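Capsular polysaccharide export system protein KpsC (Thermosulfurimonas dismutans, PDB 6MGD) is a glycosyltransferase that probably adds a beta-linked Kdo sugar in a 2,7 linkage while building the glycolipid of Gram-negative bacterial capsules. Local coordinates at residues A[104-109]-A[295-300]; A[68-73]-A[95-100]. One frame throughout, in Å; residues are numbered along the deposited sequence.

From the N terminus the chain lays down strands 4-7, 24-28 and 44-49 before strand 64-71; it then turns back as strand 88-92. Contact 2 closes this short loop by folding residues 95-100 onto 68-73. Contact 1 opens just afterwards at 104-109. It closes only at 295-300, once the chain has built the six-stranded parallel sheet and come back. The two contacts follow in series, neither nested nor crossed, and both reach the mixed sheet. They touch directly: Y297 of contact 1 packs against F73 of contact 2. D92 on strand 88-92 serves both, bonding to G95 N through OD1 and to Y105 N and the Y297 hydroxyl through OD2.

Contact 1: residues A[104-109]-A[295-300]; sequences SYLEEI and LLYPMY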
ATOM      1  N   SER A 104       1.724   4.147  12.487  1.00 60.58           N
ATOM      2  CA  SER A 104       2.720   3.696  11.528  1.00 59.58           C
ATOM      3  C   SER A 104       3.749   4.798  11.322  1.00 58.90           C
ATOM      4  O   SER A 104       3.486   5.975  11.579  1.00 57.83           O
ATOM      5  CB  SER A 104       2.085   3.319  10.181  1.00 59.14           C
ATOM      6  OG  SER A 104       1.636   4.473   9.486  1.00 58.16           O
ATOM      7  N   TYR A 105       4.934   4.404  10.845  1.00 57.29           N
ATOM      8  CA  TYR A 105       5.977   5.389  10.582  1.00 59.61           C
ATOM      9  C   TYR A 105       5.620   6.285   9.402  1.00 56.63           C
ATOM     10  O   TYR A 105       6.025   7.453   9.370  1.00 57.47           O
ATOM     11  CB  TYR A 105       7.317   4.697  10.337  1.00 59.54           C
ATOM     12  CG  TYR A 105       8.473   5.661  10.185  1.00 60.33           C
ATOM     13  CD1 TYR A 105       8.861   6.479  11.239  1.00 64.44           C
ATOM     14  CD2 TYR A 105       9.178   5.748   8.993  1.00 58.40           C
ATOM     15  CE1 TYR A 105       9.916   7.362  11.108  1.00 65.43           C
ATOM     16  CE2 TYR A 105      10.239   6.629   8.852  1.00 58.80           C
ATOM     17  CZ  TYR A 105      10.601   7.433   9.912  1.00 63.27           C
ATOM     18  OH  TYR A 105      11.654   8.310   9.777  1.00 65.93           O
ATOM     19  N   LEU A 106       4.877   5.759   8.425  1.00 56.44           N
ATOM     20  CA  LEU A 106       4.378   6.603   7.343  1.00 55.28           C
ATOM     21  C   LEU A 106       3.447   7.679   7.886  1.00 58.92           C
ATOM     22  O   LEU A 106       3.505   8.840   7.462  1.00 62.38           O
ATOM     23  CB  LEU A 106       3.656   5.748   6.299  1.00 52.19           C
ATOM     24  CG  LEU A 106       3.692   6.135   4.814  1.00 49.68           C
ATOM     25  CD1 LEU A 106       2.375   5.766   4.136  1.00 47.52           C
ATOM     26  CD2 LEU A 106       4.035   7.605   4.578  1.00 51.27           C
ATOM     27  N   GLU A 107       2.587   7.312   8.836  1.00 55.23           N
ATOM     28  CA  GLU A 107       1.663   8.277   9.419  1.00 58.99           C
ATOM     29  C   GLU A 107       2.404   9.338  10.223  1.00 61.37           C
ATOM     30  O   GLU A 107       1.997  10.506  10.230  1.00 62.57           O
ATOM     31  CB  GLU A 107       0.640   7.545  10.289  1.00 61.89           C
ATOM     32  CG  GLU A 107      -0.581   8.361  10.670  1.00 66.92           C
ATOM     33  CD  GLU A 107      -1.598   7.547  11.452  1.00 69.39           C
ATOM     34  OE1 GLU A 107      -1.312   6.367  11.752  1.00 67.54           O
ATOM     35  OE2 GLU A 107      -2.683   8.083  11.765  1.00 73.47           O
ATOM     36  N   GLU A 108       3.495   8.958  10.895  1.00 59.95           N
ATOM     37  CA  GLU A 108       4.284   9.939  11.632  1.00 64.78           C
ATOM     38  C   GLU A 108       5.029  10.875  10.690  1.00 61.59           C
ATOM     39  O   GLU A 108       5.199  12.059  11.001  1.00 65.17           O
ATOM     40  CB  GLU A 108       5.269   9.236  12.570  1.00 67.83           C
ATOM     41  CG  GLU A 108       4.635   8.271  13.570  1.00 71.72           C
ATOM     42  CD  GLU A 108       3.547   8.913  14.412  1.00 77.87           C
ATOM     43  OE1 GLU A 108       2.368   8.534  14.249  1.00 78.14           O
ATOM     44  OE2 GLU A 108       3.868   9.797  15.234  1.00 82.98           O
ATOM     45  N   ILE A 109       5.484  10.365   9.543  1.00 64.43           N
ATOM     46  CA  ILE A 109       6.131  11.221   8.550  1.00 62.40           C
ATOM     47  C   ILE A 109       5.155  12.280   8.053  1.00 62.70           C
ATOM     48  O   ILE A 109       5.473  13.474   8.003  1.00 65.43           O
ATOM     49  CB  ILE A 109       6.683  10.377   7.388  1.00 60.31           C
ATOM     50  CG1 ILE A 109       7.927   9.603   7.825  1.00 60.80           C
ATOM     51  CG2 ILE A 109       6.996  11.256   6.185  1.00 62.15           C
ATOM     52  CD1 ILE A 109       8.539   8.773   6.717  1.00 58.08           C
ATOM     53  N   LEU A 295       8.636   8.811  -1.538  1.00 46.42           N
ATOM     54  CA  LEU A 295      10.013   9.296  -1.523  1.00 49.34           C
ATOM     55  C   LEU A 295      10.756   8.987  -0.227  1.00 50.71           C
ATOM     56  O   LEU A 295      11.917   8.568  -0.276  1.00 49.51           O
ATOM     57  CB  LEU A 295      10.041  10.807  -1.785  1.00 52.12           C
ATOM     58  CG  LEU A 295      10.122  11.269  -3.247  1.00 55.43           C
ATOM     59  CD1 LEU A 295       9.049  10.624  -4.118  1.00 53.40           C
ATOM     60  CD2 LEU A 295      10.034  12.786  -3.333  1.00 58.47           C
ATOM     61  N   LEU A 296      10.123   9.177   0.930  1.00 50.47           N
ATOM     62  CA  LEU A 296      10.785   8.990   2.218  1.00 53.18           C
ATOM     63  C   LEU A 296      10.505   7.633   2.852  1.00 51.16           C
ATOM     64  O   LEU A 296      11.414   7.027   3.427  1.00 51.36           O
ATOM     65  CB  LEU A 296      10.361  10.093   3.194  1.00 55.46           C
ATOM     66  CG  LEU A 296      10.825  11.516   2.886  1.00 57.54           C
ATOM     67  CD1 LEU A 296      10.112  12.512   3.786  1.00 58.37           C
ATOM     68  CD2 LEU A 296      12.328  11.629   3.054  1.00 60.10           C
ATOM     69  N   TYR A 297       9.266   7.141   2.754  1.00 53.33           N
ATOM     70  CA  TYR A 297       8.888   5.937   3.493  1.00 50.32           C
ATOM     71  C   TYR A 297       9.584   4.681   2.981  1.00 48.05           C
ATOM     72  O   TYR A 297      10.187   3.962   3.796  1.00 49.40           O
ATOM     73  CB  TYR A 297       7.362   5.792   3.484  1.00 49.13           C
ATOM     74  CG  TYR A 297       6.814   4.643   4.295  1.00 49.25           C
ATOM     75  CD1 TYR A 297       7.094   4.526   5.653  1.00 51.26           C
ATOM     76  CD2 TYR A 297       5.982   3.695   3.712  1.00 48.41           C
ATOM     77  CE1 TYR A 297       6.577   3.481   6.403  1.00 50.58           C
ATOM     78  CE2 TYR A 297       5.457   2.652   4.452  1.00 49.05           C
ATOM     79  CZ  TYR A 297       5.759   2.548   5.796  1.00 49.92           C
ATOM     80  OH  TYR A 297       5.241   1.508   6.533  1.00 49.80           O
ATOM     81  N   PRO A 298       9.550   4.344   1.690  1.00 47.67           N
ATOM     82  CA  PRO A 298      10.137   3.079   1.250  1.00 46.51           C
ATOM     83  C   PRO A 298      11.596   3.223   0.841  1.00 47.05           C
ATOM     84  O   PRO A 298      12.070   4.298   0.465  1.00 47.25           O
ATOM     85  CB  PRO A 298       9.271   2.695   0.038  1.00 44.14           C
ATOM     86  CG  PRO A 298       8.459   3.943  -0.309  1.00 42.46           C
ATOM     87  CD  PRO A 298       8.967   5.062   0.545  1.00 44.13           C
ATOM     88  N   MET A 299      12.308   2.105   0.931  1.00 46.33           N
ATOM     89  CA  MET A 299      13.666   2.014   0.422  1.00 49.04           C
ATOM     90  C   MET A 299      13.646   1.664  -1.062  1.00 47.00           C
ATOM     91  O   MET A 299      12.666   1.129  -1.586  1.00 44.76           O
ATOM     92  CB  MET A 299      14.469   0.967   1.199  1.00 51.33           C
ATOM     93  CG  MET A 299      14.677   1.302   2.665  1.00 53.57           C
ATOM     94  SD  MET A 299      15.515  -0.008   3.585  1.00 56.59           S
ATOM     95  CE  MET A 299      14.321  -1.335   3.446  1.00 54.73           C
ATOM     96  N   TYR A 300      14.744   1.985  -1.743  1.00 52.29           N
ATOM     97  CA  TYR A 300      14.903   1.659  -3.155  1.00 49.43           C
ATOM     98  C   TYR A 300      16.330   1.191  -3.395  1.00 51.41           C
ATOM     99  O   TYR A 300      17.281   1.895  -3.044  1.00 53.37           O
ATOM    100  CB  TYR A 300      14.585   2.861  -4.054  1.00 47.63           C
ATOM    101  CG  TYR A 300      13.166   3.380  -3.944  1.00 46.24           C
ATOM    102  CD1 TYR A 300      12.854   4.432  -3.091  1.00 46.48           C
ATOM    103  CD2 TYR A 300      12.141   2.824  -4.700  1.00 45.21           C
ATOM    104  CE1 TYR A 300      11.560   4.914  -2.990  1.00 44.61           C
ATOM    105  CE2 TYR A 300      10.842   3.299  -4.607  1.00 44.28           C
ATOM    106  CZ  TYR A 300      10.558   4.344  -3.749  1.00 44.00           C
ATOM    107  OH  TYR A 300       9.267   4.819  -3.650  1.00 42.13           O
TER
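The Y297 ring takes L106 on one face and Y105 at its edge. L106 CB sits 3.6 Å from the Y297 ring centroid and only 9° off the ring normal, a CH-pi contact over the middle of the face. L106 CG is also close, 3.5 Å from Y297 CG. At the edge, Y105 CD2 comes within 4.1 Å of Y297 CD1, and the two tyrosine side chains pass alongside, pointing opposite ways. The Y105 ring has I109 CG1 of its own helix over one face, toward the rim.

The protein belongs to the GT-B clan, whose members have two Rossmann-like domains. Here the chain has passed through the second sheet and come back to the first. Y297 lies on the link between helix 286-296 and strand 298-300, an outermost strand of the mixed sheet. Its partner surface is the first turn of helix 105-112. The ring of Y297 reaches that turn because its CG is anti to the backbone N (chi1 -176°).

The polar end of Y297 is held as well. Its hydroxyl hydrogen-bonds to D92 OD2, which also accepts from Y105 N at the start of the helix. D92 OD2 is thus shared by the first N-H of the helix and the hydroxyl of the ring packed on it. S104 is the N-cap: its OG accepts from E107 N at 3.1 Å, with an N-H...O angle of 153°.

One turn further on, the packing is purely aliphatic. I109 CD1 lies 4.2 Å from L296 CB, while I109 CG2 meets the delta methyl of L296, with I109 CG2 and L296 CD1 4.1 Å apart.

Contact 2: residues A[68-73]-A[95-100]; sequences RLEDGF and GIYYDA
E70, whose side chain lies across Y97, accepts a bond from the backbone just beyond it: D71 N to E70 OE1 is 2.9 Å, with an N-H...O angle of 163°. The oxygen is met on its anti side, somewhat out of the carboxylate plane. E70 CG stands anti to the backbone N (chi1 -168°), which puts it against the tyrosine; the bend at chi2 then brings the carboxylate back to this N-H. E70 CG is 3.3 Å from Y97 OH.

Y97 is sandwiched. F73 meets one face in a T-shaped stack, its edge pointing in, with the F73 and Y97 ring centroids 4.8 Å apart and the planes at 77°. Y98 CD2 lies over the opposite face, toward the rim. With the Y97 ring cut back to an alanine here, a gap is likely to open between F73 and Y98, and the F73 edge would lose its aromatic face.

Strand 64-71 belongs to the mixed sheet of the N-terminal Rossmann-like half of this GT-B fold. After pairing with it antiparallel as strand 88-92, the chain doubles back over it. Beyond this reversal a type I turn from I96 to D99 bends the chain again, with D99 N bonded to I96 O at 3.1 Å. The Y98 ring receives I96 CG2 over its centre, and its hydroxyl hydrogen-bonds to S51. Y98 also touches helix 166-169, and F73 stacks with F264.

At the other end, R68 runs extended past G95. R68 CB is 3.2 Å from G95 O, and R68 CD is 3.3 Å from G95 O. Its guanidinium forms a salt bridge with E54 through NH1.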
ATOM      1  N   ARG A  68       8.598  -4.025  10.632  1.00 50.08           N
ATOM      2  CA  ARG A  68       7.569  -4.696   9.850  1.00 50.69           C
ATOM      3  C   ARG A  68       7.787  -4.380   8.375  1.00 49.40           C
ATOM      4  O   ARG A  68       7.696  -3.219   7.962  1.00 48.25           O
ATOM      5  CB  ARG A  68       6.175  -4.276  10.319  1.00 52.41           C
ATOM      6  CG  ARG A  68       5.852  -4.793  11.716  1.00 54.09           C
ATOM      7  CD  ARG A  68       4.535  -4.267  12.258  1.00 57.19           C
ATOM      8  NE  ARG A  68       4.145  -4.970  13.479  1.00 61.13           N
ATOM      9  CZ  ARG A  68       4.582  -4.665  14.698  1.00 63.00           C
ATOM     10  NH1 ARG A  68       4.171  -5.368  15.742  1.00 64.20           N
ATOM     11  NH2 ARG A  68       5.428  -3.660  14.876  1.00 64.98           N
ATOM     12  N   LEU A  69       8.088  -5.410   7.592  1.00 49.48           N
ATOM     13  CA  LEU A  69       8.438  -5.264   6.188  1.00 51.18           C
ATOM     14  C   LEU A  69       7.228  -5.509   5.293  1.00 53.20           C
ATOM     15  O   LEU A  69       6.266  -6.180   5.670  1.00 53.19           O
ATOM     16  CB  LEU A  69       9.570  -6.223   5.807  1.00 50.79           C
ATOM     17  CG  LEU A  69      10.865  -6.115   6.615  1.00 49.64           C
ATOM     18  CD1 LEU A  69      11.913  -7.077   6.087  1.00 51.40           C
ATOM     19  CD2 LEU A  69      11.392  -4.692   6.600  1.00 49.55           C
ATOM     20  N   GLU A  70       7.304  -4.959   4.084  1.00 54.49           N
ATOM     21  CA  GLU A  70       6.268  -5.111   3.072  1.00 56.34           C
ATOM     22  C   GLU A  70       6.830  -4.603   1.752  1.00 59.27           C
ATOM     23  O   GLU A  70       7.788  -3.822   1.730  1.00 59.55           O
ATOM     24  CB  GLU A  70       4.988  -4.356   3.457  1.00 56.35           C
ATOM     25  CG  GLU A  70       3.765  -4.680   2.610  1.00 59.17           C
ATOM     26  CD  GLU A  70       3.558  -6.170   2.419  1.00 61.34           C
ATOM     27  OE1 GLU A  70       3.996  -6.704   1.376  1.00 63.66           O
ATOM     28  OE2 GLU A  70       2.963  -6.809   3.312  1.00 61.22           O
ATOM     29  N   ASP A  71       6.237  -5.066   0.655  1.00 58.66           N
ATOM     30  CA  ASP A  71       6.660  -4.618  -0.664  1.00 60.87           C
ATOM     31  C   ASP A  71       6.443  -3.117  -0.814  1.00 59.31           C
ATOM     32  O   ASP A  71       5.579  -2.521  -0.164  1.00 56.70           O
ATOM     33  CB  ASP A  71       5.899  -5.373  -1.756  1.00 65.45           C
ATOM     34  CG  ASP A  71       6.263  -6.844  -1.809  1.00 66.95           C
ATOM     35  OD1 ASP A  71       7.440  -7.176  -1.555  1.00 67.18           O
ATOM     36  OD2 ASP A  71       5.372  -7.669  -2.103  1.00 68.63           O
ATOM     37  N   GLY A  72       7.243  -2.505  -1.680  1.00 58.69           N
ATOM     38  CA  GLY A  72       7.150  -1.083  -1.917  1.00 60.06           C
ATOM     39  C   GLY A  72       5.880  -0.710  -2.658  1.00 62.29           C
ATOM     40  O   GLY A  72       5.039  -1.541  -3.001  1.00 62.92           O
ATOM     41  N   PHE A  73       5.745   0.590  -2.910  1.00 64.09           N
ATOM     42  CA  PHE A  73       4.600   1.097  -3.654  1.00 66.95           C
ATOM     43  C   PHE A  73       4.873   1.224  -5.146  1.00 71.95           C
ATOM     44  O   PHE A  73       3.970   0.972  -5.952  1.00 74.79           O
ATOM     45  CB  PHE A  73       4.171   2.457  -3.097  1.00 67.00           C
ATOM     46  CG  PHE A  73       3.652   2.405  -1.691  1.00 63.46           C
ATOM     47  CD1 PHE A  73       2.893   1.331  -1.256  1.00 61.59           C
ATOM     48  CD2 PHE A  73       3.925   3.431  -0.801  1.00 62.81           C
ATOM     49  CE1 PHE A  73       2.412   1.282   0.043  1.00 59.20           C
ATOM     50  CE2 PHE A  73       3.449   3.388   0.497  1.00 60.51           C
ATOM     51  CZ  PHE A  73       2.690   2.313   0.919  1.00 58.73           C
ATOM     52  N   GLY A  95       5.019   0.528  13.020  1.00 55.95           N
ATOM     53  CA  GLY A  95       3.894  -0.314  12.664  1.00 56.61           C
ATOM     54  C   GLY A  95       3.970  -0.770  11.221  1.00 58.96           C
ATOM     55  O   GLY A  95       4.976  -1.351  10.803  1.00 55.40           O
ATOM     56  N   ILE A  96       2.911  -0.521  10.451  1.00 57.64           N
ATOM     57  CA  ILE A  96       2.922  -0.781   9.018  1.00 56.63           C
ATOM     58  C   ILE A  96       1.812   0.051   8.393  1.00 55.01           C
ATOM     59  O   ILE A  96       0.830   0.399   9.056  1.00 56.24           O
ATOM     60  CB  ILE A  96       2.775  -2.294   8.714  1.00 58.52           C
ATOM     61  CG1 ILE A  96       3.224  -2.598   7.283  1.00 57.76           C
ATOM     62  CG2 ILE A  96       1.352  -2.763   8.946  1.00 60.97           C
ATOM     63  CD1 ILE A  96       3.562  -4.049   7.052  1.00 59.68           C
ATOM     64  N   TYR A  97       1.974   0.377   7.109  1.00 53.37           N
ATOM     65  CA  TYR A  97       1.152   1.421   6.502  1.00 52.86           C
ATOM     66  C   TYR A  97      -0.322   1.034   6.451  1.00 53.99           C
ATOM     67  O   TYR A  97      -1.195   1.891   6.627  1.00 52.97           O
ATOM     68  CB  TYR A  97       1.676   1.758   5.101  1.00 52.51           C
ATOM     69  CG  TYR A  97       1.666   0.611   4.112  1.00 51.36           C
ATOM     70  CD1 TYR A  97       2.789  -0.188   3.930  1.00 51.75           C
ATOM     71  CD2 TYR A  97       0.539   0.339   3.346  1.00 52.42           C
ATOM     72  CE1 TYR A  97       2.784  -1.234   3.024  1.00 53.25           C
ATOM     73  CE2 TYR A  97       0.524  -0.704   2.439  1.00 53.96           C
ATOM     74  CZ  TYR A  97       1.647  -1.486   2.280  1.00 54.41           C
ATOM     75  OH  TYR A  97       1.630  -2.523   1.373  1.00 56.36           O
ATOM     76  N   TYR A  98      -0.628  -0.240   6.214  1.00 54.13           N
ATOM     77  CA  TYR A  98      -2.019  -0.647   6.060  1.00 56.06           C
ATOM     78  C   TYR A  98      -2.708  -0.929   7.389  1.00 57.69           C
ATOM     79  O   TYR A  98      -3.908  -1.220   7.395  1.00 59.09           O
ATOM     80  CB  TYR A  98      -2.129  -1.875   5.146  1.00 57.55           C
ATOM     81  CG  TYR A  98      -1.367  -3.095   5.615  1.00 58.39           C
ATOM     82  CD1 TYR A  98      -1.855  -3.894   6.646  1.00 59.78           C
ATOM     83  CD2 TYR A  98      -0.173  -3.464   5.008  1.00 57.84           C
ATOM     84  CE1 TYR A  98      -1.166  -5.007   7.073  1.00 61.15           C
ATOM     85  CE2 TYR A  98       0.523  -4.581   5.427  1.00 59.19           C
ATOM     86  CZ  TYR A  98       0.020  -5.347   6.460  1.00 60.85           C
ATOM     87  OH  TYR A  98       0.705  -6.460   6.880  1.00 62.47           O
ATOM     88  N   ASP A  99      -1.987  -0.855   8.504  1.00 59.71           N
ATOM     89  CA  ASP A  99      -2.567  -1.086   9.824  1.00 60.84           C
ATOM     90  C   ASP A  99      -3.033   0.258  10.369  1.00 62.06           C
ATOM     91  O   ASP A  99      -2.233   1.044  10.883  1.00 63.26           O
ATOM     92  CB  ASP A  99      -1.555  -1.753  10.751  1.00 61.57           C
ATOM     93  CG  ASP A  99      -2.206  -2.428  11.941  1.00 63.53           C
ATOM     94  OD1 ASP A  99      -3.225  -1.909  12.445  1.00 61.91           O
ATOM     95  OD2 ASP A  99      -1.696  -3.483  12.372  1.00 64.50           O
ATOM     96  N   ALA A 100      -4.330   0.525  10.249  1.00 62.07           N
ATOM     97  CA  ALA A 100      -4.919   1.763  10.737  1.00 61.87           C
ATOM     98  C   ALA A 100      -5.345   1.679  12.196  1.00 64.29           C
ATOM     99  O   ALA A 100      -5.870   2.661  12.730  1.00 65.55           O
ATOM    100  CB  ALA A 100      -6.124   2.154   9.872  1.00 60.88           C
TER